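Local coordinates for Serine/threonine-protein kinase-like protein ACR4 (Arabidopsis thaliana, PDB 7A0J), which is a plant receptor kinase that controls formative cell divisions in meristems in response to the CLE40 peptide signal, represented here by its extracellular propeller domain, at residues G20-S23 and V29-Y32; F57-L62 and Y99-L104; K138-L143 and S159-G164. One frame throughout, in Å; residues are numbered along the deposited sequence.

Contact 1: residues G20-S23 and V29-Y32; sequences GLKS and VVCY
The flat groups that meet between G20 and V30 are peptide units, turned so that each N-H looks at the other residue's carbonyl. G20 N gives its hydrogen to V30 O at 2.9 Å, and V30 N returns the bond to G20 O at 3.0 Å, nearly straight with an angle of 171° at the hydrogen. G20 O has a second, weaker visitor, the CA-H of V29, with CA 3.4 Å from the oxygen.

Side chains then settle on the two sides of this pair. V29 and L21 share one, where F48 and L51 of strand 48-53 cover both; W71 of strand 68-72 also touches V29. V30 points to the other, where the aliphatic part of K22, just past the end of its strand, slants past it with CG 3.6 Å from V30 CG2. V30 has CG1 anti to the backbone N (chi1 174°), which puts CG2 beside that N to meet the lysine.

Two reciprocal bonds mark G20 and V30 as a hydrogen-bonded pair of an antiparallel beta hairpin, strands 17-21 and 29-33, the second and third of a three-stranded sheet that forms a propeller blade, with the C19-C31 disulfide as a covalent link between them.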
loop_
_atom_site.group_PDB
_atom_site.type_symbol
_atom_site.label_atom_id
_atom_site.label_comp_id
_atom_site.label_asym_id
_atom_site.label_seq_id
_atom_site.Cartn_x
_atom_site.Cartn_y
_atom_site.Cartn_z
ATOM N N GLY A 20 -3.172 11.696 -1.882
ATOM C CA GLY A 20 -3.373 11.261 -3.274
ATOM C C GLY A 20 -2.577 12.118 -4.238
ATOM O O GLY A 20 -2.290 13.282 -3.894
ATOM N N LEU A 21 -2.219 11.562 -5.395
ATOM C CA LEU A 21 -1.613 12.319 -6.520
ATOM C C LEU A 21 -2.723 13.149 -7.175
ATOM O O LEU A 21 -3.834 12.606 -7.347
ATOM C CB LEU A 21 -0.970 11.343 -7.514
ATOM C CG LEU A 21 0.080 10.396 -6.929
ATOM C CD1 LEU A 21 0.660 9.498 -8.010
ATOM C CD2 LEU A 21 1.189 11.164 -6.228
ATOM N N LYS A 22 -2.446 14.418 -7.496
ATOM C CA LYS A 22 -3.426 15.347 -8.127
ATOM C C LYS A 22 -3.846 14.773 -9.485
ATOM O O LYS A 22 -3.009 14.113 -10.134
ATOM C CB LYS A 22 -2.837 16.754 -8.269
ATOM C CG LYS A 22 -2.566 17.473 -6.953
ATOM C CD LYS A 22 -2.036 18.882 -7.115
ATOM C CE LYS A 22 -3.126 19.915 -7.303
ATOM N NZ LYS A 22 -2.580 21.292 -7.294
ATOM N N SER A 23 -5.100 15.009 -9.881
ATOM C CA SER A 23 -5.733 14.456 -11.109
ATOM C C SER A 23 -5.314 15.261 -12.347
ATOM O O SER A 23 -5.519 14.754 -13.467
ATOM C CB SER A 23 -7.229 14.421 -10.967
ATOM O OG SER A 23 -7.721 15.682 -10.541
ATOM N N VAL A 29 1.350 15.871 -4.657
ATOM C CA VAL A 29 0.556 15.155 -3.615
ATOM C C VAL A 29 -0.278 16.182 -2.843
ATOM O O VAL A 29 0.239 17.281 -2.559
ATOM C CB VAL A 29 1.448 14.308 -2.681
ATOM C CG1 VAL A 29 2.574 15.114 -2.051
ATOM C CG2 VAL A 29 0.629 13.606 -1.607
ATOM N N VAL A 30 -1.533 15.832 -2.554
ATOM C CA VAL A 30 -2.456 16.580 -1.651
ATOM C C VAL A 30 -2.846 15.623 -0.521
ATOM O O VAL A 30 -3.133 14.446 -0.825
ATOM C CB VAL A 30 -3.690 17.108 -2.411
ATOM C CG1 VAL A 30 -4.703 17.755 -1.478
ATOM C CG2 VAL A 30 -3.296 18.073 -3.519
ATOM N N CYS A 31 -2.820 16.100 0.725
ATOM C CA CYS A 31 -3.153 15.308 1.939
ATOM C C CYS A 31 -4.301 15.979 2.698
ATOM O O CYS A 31 -4.410 17.220 2.640
ATOM C CB CYS A 31 -1.941 15.139 2.848
ATOM S SG CYS A 31 -0.576 14.240 2.067
ATOM N N TYR A 32 -5.128 15.168 3.360
ATOM C CA TYR A 32 -6.234 15.594 4.254
ATOM C C TYR A 32 -6.234 14.701 5.497
ATOM O O TYR A 32 -6.151 13.473 5.328
ATOM C CB TYR A 32 -7.589 15.480 3.551
ATOM C CG TYR A 32 -7.699 16.202 2.234
ATOM C CD1 TYR A 32 -7.899 17.571 2.186
ATOM C CD2 TYR A 32 -7.618 15.516 1.033
ATOM C CE1 TYR A 32 -8.011 18.242 0.979
ATOM C CE2 TYR A 32 -7.732 16.171 -0.183
ATOM C CZ TYR A 32 -7.928 17.540 -0.210
ATOM O OH TYR A 32 -8.041 18.198 -1.401
#

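Contact 2: residues F57-L62 and Y99-L104; sequences FMCGLL and YHLCGL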
loop_
_atom_site.group_PDB
_atom_site.type_symbol
_atom_site.label_atom_id
_atom_site.label_comp_id
_atom_site.label_asym_id
_atom_site.label_seq_id
_atom_site.Cartn_x
_atom_site.Cartn_y
_atom_site.Cartn_z
ATOM N N PHE A 57 3.410 8.467 9.563
ATOM C CA PHE A 57 4.195 8.909 8.379
ATOM C C PHE A 57 3.498 8.519 7.072
ATOM O O PHE A 57 2.826 7.473 7.011
ATOM C CB PHE A 57 5.613 8.336 8.436
ATOM C CG PHE A 57 5.688 6.837 8.311
ATOM C CD1 PHE A 57 5.655 6.024 9.432
ATOM C CD2 PHE A 57 5.797 6.237 7.066
ATOM C CE1 PHE A 57 5.724 4.645 9.311
ATOM C CE2 PHE A 57 5.863 4.857 6.945
ATOM C CZ PHE A 57 5.829 4.064 8.068
ATOM N N MET A 58 3.663 9.375 6.062
ATOM C CA MET A 58 3.332 9.121 4.637
ATOM C C MET A 58 4.654 9.057 3.863
ATOM O O MET A 58 5.552 9.864 4.183
ATOM C CB MET A 58 2.452 10.249 4.083
ATOM C CG MET A 58 2.088 10.103 2.617
ATOM S SD MET A 58 1.252 8.547 2.223
ATOM C CE MET A 58 -0.252 8.686 3.189
ATOM N N CYS A 59 4.786 8.106 2.933
ATOM C CA CYS A 59 5.970 8.014 2.033
ATOM C C CYS A 59 5.510 7.986 0.575
ATOM O O CYS A 59 4.346 7.625 0.319
ATOM C CB CYS A 59 6.845 6.797 2.313
ATOM S SG CYS A 59 7.342 6.619 4.046
ATOM N N GLY A 60 6.410 8.385 -0.321
ATOM C CA GLY A 60 6.199 8.371 -1.778
ATOM C C GLY A 60 7.480 8.019 -2.508
ATOM O O GLY A 60 8.567 8.226 -1.931
ATOM N N LEU A 61 7.355 7.478 -3.720
ATOM C CA LEU A 61 8.488 7.288 -4.661
ATOM C C LEU A 61 8.628 8.569 -5.489
ATOM O O LEU A 61 7.694 8.872 -6.256
ATOM C CB LEU A 61 8.213 6.065 -5.541
ATOM C CG LEU A 61 9.320 5.694 -6.528
ATOM C CD1 LEU A 61 10.659 5.544 -5.821
ATOM C CD2 LEU A 61 8.966 4.417 -7.276
ATOM N N LEU A 62 9.729 9.306 -5.303
ATOM C CA LEU A 62 10.022 10.580 -6.017
ATOM C C LEU A 62 10.144 10.299 -7.519
ATOM O O LEU A 62 10.817 9.319 -7.883
ATOM C CB LEU A 62 11.313 11.194 -5.463
ATOM C CG LEU A 62 11.212 11.805 -4.066
ATOM C CD1 LEU A 62 12.594 12.095 -3.500
ATOM C CD2 LEU A 62 10.367 13.072 -4.086
ATOM N N TYR A 99 5.449 0.334 11.040
ATOM C CA TYR A 99 6.708 0.905 11.586
ATOM C C TYR A 99 7.903 0.541 10.697
ATOM O O TYR A 99 9.036 0.513 11.210
ATOM C CB TYR A 99 6.940 0.400 13.014
ATOM C CG TYR A 99 5.719 0.435 13.899
ATOM C CD1 TYR A 99 5.149 1.639 14.280
ATOM C CD2 TYR A 99 5.133 -0.734 14.359
ATOM C CE1 TYR A 99 4.029 1.682 15.096
ATOM C CE2 TYR A 99 4.012 -0.708 15.173
ATOM C CZ TYR A 99 3.457 0.504 15.543
ATOM O OH TYR A 99 2.352 0.543 16.344
ATOM N N HIS A 100 7.672 0.287 9.405
ATOM C CA HIS A 100 8.740 -0.075 8.436
ATOM C C HIS A 100 8.363 0.388 7.026
ATOM O O HIS A 100 7.159 0.521 6.735
ATOM C CB HIS A 100 9.039 -1.584 8.496
ATOM C CG HIS A 100 8.234 -2.403 7.543
ATOM N ND1 HIS A 100 7.034 -2.988 7.897
ATOM C CD2 HIS A 100 8.444 -2.725 6.249
ATOM C CE1 HIS A 100 6.544 -3.642 6.863
ATOM N NE2 HIS A 100 7.387 -3.491 5.838
ATOM N N LEU A 101 9.382 0.617 6.195
ATOM C CA LEU A 101 9.263 0.917 4.746
ATOM C C LEU A 101 10.208 -0.014 3.981
ATOM O O LEU A 101 11.358 -0.165 4.426
ATOM C CB LEU A 101 9.629 2.387 4.515
ATOM C CG LEU A 101 9.668 2.833 3.054
ATOM C CD1 LEU A 101 8.274 2.812 2.450
ATOM C CD2 LEU A 101 10.284 4.217 2.930
ATOM N N CYS A 102 9.733 -0.622 2.889
ATOM C CA CYS A 102 10.547 -1.449 1.956
ATOM C C CYS A 102 10.539 -0.806 0.567
ATOM O O CYS A 102 9.471 -0.323 0.149
ATOM C CB CYS A 102 10.035 -2.881 1.871
ATOM S SG CYS A 102 10.292 -3.830 3.391
ATOM N N GLY A 103 11.695 -0.797 -0.101
ATOM C CA GLY A 103 11.867 -0.291 -1.476
ATOM C C GLY A 103 12.403 -1.372 -2.399
ATOM O O GLY A 103 13.405 -2.014 -2.033
ATOM N N LEU A 104 11.754 -1.573 -3.549
ATOM C CA LEU A 104 12.233 -2.485 -4.621
ATOM C C LEU A 104 13.345 -1.771 -5.400
ATOM O O LEU A 104 13.023 -0.890 -6.221
ATOM C CB LEU A 104 11.057 -2.872 -5.524
ATOM C CG LEU A 104 11.347 -3.958 -6.559
ATOM C CD1 LEU A 104 11.805 -5.245 -5.887
ATOM C CD2 LEU A 104 10.124 -4.217 -7.424
#
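Y99 meets F57 through its backbone rather than its ring: Y99 CA lies near the plane of the phenylalanine, 4.5 Å from CE1 at the edge. The tyrosine side chain leaves in another direction and its ring meets that of F76, the two planes inclined at about 55°.

H100 comes next and repeats the theme, since its carbonyl oxygen also sits at the rim of the F57 ring, 4.0 Å from CZ. The torsion chi1 of 66° puts CG of F57 between the backbone N and the carbonyl carbon, and from there the ring projects across to the other strand with its far end leading. The imidazole of H100 departs from the contact altogether and its NE2 is hydrogen-bonded to N150 ND2.

At L101 the touching passes to side chains. CG lies anti to the backbone N (chi1 175°), and CD2 approaches C59 SG at 4.0 Å. C59 was modelled in two conformers, so this approach is doubtful beside the others. The same leucine also lies against P68, C70 and T52, placing it on the face of the sheet that holds strand 57-62. Further along, C102 turns to its disulfide with C125, just as C59 is joined to C70.

The backbones remain 8.3 Å apart between C59 CA and L101 CA, a spacing that suits two sheets packed face to face, and no hydrogen bond crosses. The sheets of strands 57-62 and 100-105 thus meet here through van der Waals contact and a long approach of a ring edge to a carbonyl, which may add a slight electrostatic attraction. Such chemistry depends on shape more than direction, as expected where neighbouring blades of a propeller stack.

Contact 3: residues K138-L143 and S159-G164; sequences KQLHSL and SVFCWG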
loop_
_atom_site.group_PDB
_atom_site.type_symbol
_atom_site.label_atom_id
_atom_site.label_comp_id
_atom_site.label_asym_id
_atom_site.label_seq_id
_atom_site.Cartn_x
_atom_site.Cartn_y
_atom_site.Cartn_z
ATOM N N LYS A 138 14.679 -14.572 -7.035
ATOM C CA LYS A 138 13.596 -14.379 -8.037
ATOM C C LYS A 138 13.424 -12.886 -8.340
ATOM O O LYS A 138 13.752 -12.057 -7.466
ATOM C CB LYS A 138 12.264 -14.933 -7.519
ATOM C CG LYS A 138 12.174 -16.449 -7.407
ATOM C CD LYS A 138 10.770 -16.955 -7.130
ATOM C CE LYS A 138 10.147 -16.376 -5.875
ATOM N NZ LYS A 138 10.976 -16.636 -4.673
ATOM N N GLN A 139 12.907 -12.571 -9.530
ATOM C CA GLN A 139 12.438 -11.214 -9.914
ATOM C C GLN A 139 11.085 -10.966 -9.235
ATOM O O GLN A 139 10.191 -11.823 -9.380
ATOM C CB GLN A 139 12.340 -11.099 -11.437
ATOM C CG GLN A 139 13.687 -11.178 -12.143
ATOM C CD GLN A 139 14.579 -10.004 -11.821
ATOM O OE1 GLN A 139 14.149 -8.852 -11.819
ATOM N NE2 GLN A 139 15.841 -10.290 -11.547
ATOM N N LEU A 140 10.951 -9.851 -8.508
ATOM C CA LEU A 140 9.743 -9.502 -7.714
ATOM C C LEU A 140 9.172 -8.162 -8.190
ATOM O O LEU A 140 9.950 -7.321 -8.674
ATOM C CB LEU A 140 10.113 -9.426 -6.229
ATOM C CG LEU A 140 10.681 -10.703 -5.611
ATOM C CD1 LEU A 140 11.195 -10.431 -4.205
ATOM C CD2 LEU A 140 9.643 -11.816 -5.592
ATOM N N HIS A 141 7.855 -7.987 -8.042
ATOM C CA HIS A 141 7.131 -6.698 -8.207
ATOM C C HIS A 141 5.918 -6.688 -7.268
ATOM O O HIS A 141 5.736 -7.679 -6.529
ATOM C CB HIS A 141 6.748 -6.478 -9.678
ATOM C CG HIS A 141 5.770 -7.473 -10.206
ATOM N ND1 HIS A 141 4.413 -7.221 -10.249
ATOM C CD2 HIS A 141 5.942 -8.711 -10.716
ATOM C CE1 HIS A 141 3.791 -8.263 -10.762
ATOM N NE2 HIS A 141 4.707 -9.191 -11.056
ATOM N N SER A 142 5.130 -5.610 -7.298
ATOM C CA SER A 142 3.878 -5.436 -6.515
ATOM C C SER A 142 4.152 -5.647 -5.020
ATOM O O SER A 142 3.457 -6.474 -4.398
ATOM C CB SER A 142 2.802 -6.363 -7.025
ATOM O OG SER A 142 2.570 -6.153 -8.411
ATOM N N LEU A 143 5.132 -4.923 -4.468
ATOM C CA LEU A 143 5.424 -4.883 -3.008
ATOM C C LEU A 143 4.144 -4.500 -2.251
ATOM O O LEU A 143 3.410 -3.614 -2.734
ATOM C CB LEU A 143 6.547 -3.877 -2.726
ATOM C CG LEU A 143 7.944 -4.468 -2.541
ATOM C CD1 LEU A 143 8.372 -5.274 -3.757
ATOM C CD2 LEU A 143 8.955 -3.368 -2.254
ATOM N N SER A 159 3.567 -15.985 -8.518
ATOM C CA SER A 159 3.414 -16.579 -7.162
ATOM C C SER A 159 3.689 -15.508 -6.100
ATOM O O SER A 159 4.490 -14.594 -6.378
ATOM C CB SER A 159 4.311 -17.780 -6.984
ATOM O OG SER A 159 5.658 -17.462 -7.295
ATOM N N VAL A 160 3.039 -15.617 -4.937
ATOM C CA VAL A 160 3.186 -14.658 -3.801
ATOM C C VAL A 160 4.344 -15.124 -2.910
ATOM O O VAL A 160 4.432 -16.335 -2.626
ATOM C CB VAL A 160 1.876 -14.487 -3.002
ATOM C CG1 VAL A 160 1.502 -15.734 -2.211
ATOM C CG2 VAL A 160 1.944 -13.277 -2.082
ATOM N N PHE A 161 5.195 -14.181 -2.499
ATOM C CA PHE A 161 6.384 -14.399 -1.635
ATOM C C PHE A 161 6.406 -13.319 -0.550
ATOM O O PHE A 161 6.309 -12.125 -0.896
ATOM C CB PHE A 161 7.660 -14.383 -2.481
ATOM C CG PHE A 161 8.940 -14.316 -1.689
ATOM C CD1 PHE A 161 9.389 -15.414 -0.971
ATOM C CD2 PHE A 161 9.700 -13.157 -1.667
ATOM C CE1 PHE A 161 10.570 -15.352 -0.244
ATOM C CE2 PHE A 161 10.879 -13.096 -0.942
ATOM C CZ PHE A 161 11.310 -14.193 -0.229
ATOM N N CYS A 162 6.516 -13.733 0.717
ATOM C CA CYS A 162 6.515 -12.847 1.912
ATOM C C CYS A 162 7.729 -13.164 2.794
ATOM O O CYS A 162 8.184 -14.325 2.775
ATOM C CB CYS A 162 5.216 -12.995 2.697
ATOM S SG CYS A 162 3.730 -12.765 1.683
ATOM N N TRP A 163 8.225 -12.162 3.529
ATOM C CA TRP A 163 9.452 -12.239 4.368
ATOM C C TRP A 163 9.312 -11.326 5.593
ATOM O O TRP A 163 8.244 -10.699 5.745
ATOM C CB TRP A 163 10.683 -11.863 3.534
ATOM C CG TRP A 163 10.685 -10.436 3.079
ATOM C CD1 TRP A 163 11.220 -9.365 3.735
ATOM C CD2 TRP A 163 10.107 -9.916 1.867
ATOM N NE1 TRP A 163 11.021 -8.219 3.014
ATOM C CE2 TRP A 163 10.343 -8.525 1.863
ATOM C CE3 TRP A 163 9.420 -10.487 0.788
ATOM C CZ2 TRP A 163 9.912 -7.701 0.823
ATOM C CZ3 TRP A 163 8.998 -9.672 -0.239
ATOM C CH2 TRP A 163 9.241 -8.297 -0.219
ATOM N N GLY A 164 10.360 -11.259 6.422
ATOM C CA GLY A 164 10.461 -10.363 7.591
ATOM C C GLY A 164 10.426 -11.138 8.896
ATOM O O GLY A 164 9.411 -11.002 9.606
#
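H141 ND1 and S142 OG, 2.8 Å apart, make the shortest polar bond, but it runs along one strand; what crosses to the other strand is the ammonium group of K138, poised over a face of the F161 ring. K138 NZ is 4.5 Å from the centroid of that ring and 22° off its normal, a cation-pi contact displaced toward the rim, with CD1 as the nearest ring atom. Two successive bends near the end of the lysine, with chi3 and chi4 both -57°, curl NZ back onto the ring.

L140 meets the same phenylalanine at its other ortho carbon. Its CD1 is 4.0 Å from F161 CD2, its CD2 scarcely farther, and the two side chains pass at a slant. F136 adds an edge-to-face contact with F161, so charge, aliphatic branch and aromatic ring converge on one side chain.

The strands concerned are not hydrogen-bonded neighbours. Strand 150-154 runs between them, paired through H141 with L153 on one flank and F161 with A152 on the other, and L140 CA and F161 CA are 8.5 Å apart. Beyond L140 the backbone N atoms of S142 and L143 are each held by a carboxylate oxygen of E93, which reaches over from strand 91-96. The contact of L140 with F161 thus spans strand 150-154 within the four-stranded antiparallel sheet of strands 2-3, 139-145, 150-154 and 160-163, a propeller blade that bears the C151-C162 disulfide and whose sequence matches the RCC1 repeat family in part.

In the fold
From the N terminus the three contacts follow in series; none nests within or crosses another. Contact 1 closes a hairpin, with five residues between its segments, inside repeat 1. Contact 2 spans 36 residues and links repeat 2 to repeat 3, passing from one sheet to the next. Contact 3 closes a 15-residue excursion containing strand 150-154, which separates its two strands; strand 2-3, from the chain's start, pairs with the far edge of 139-145. Contacts 2 and 3 touch, with L104 CD2 3.4 Å from L140 O, whereas contacts 1 and 3 lie on opposite sides of the chain's centre, their centres about 28 Å apart. Together they illustrate bonding within blades and packing between them.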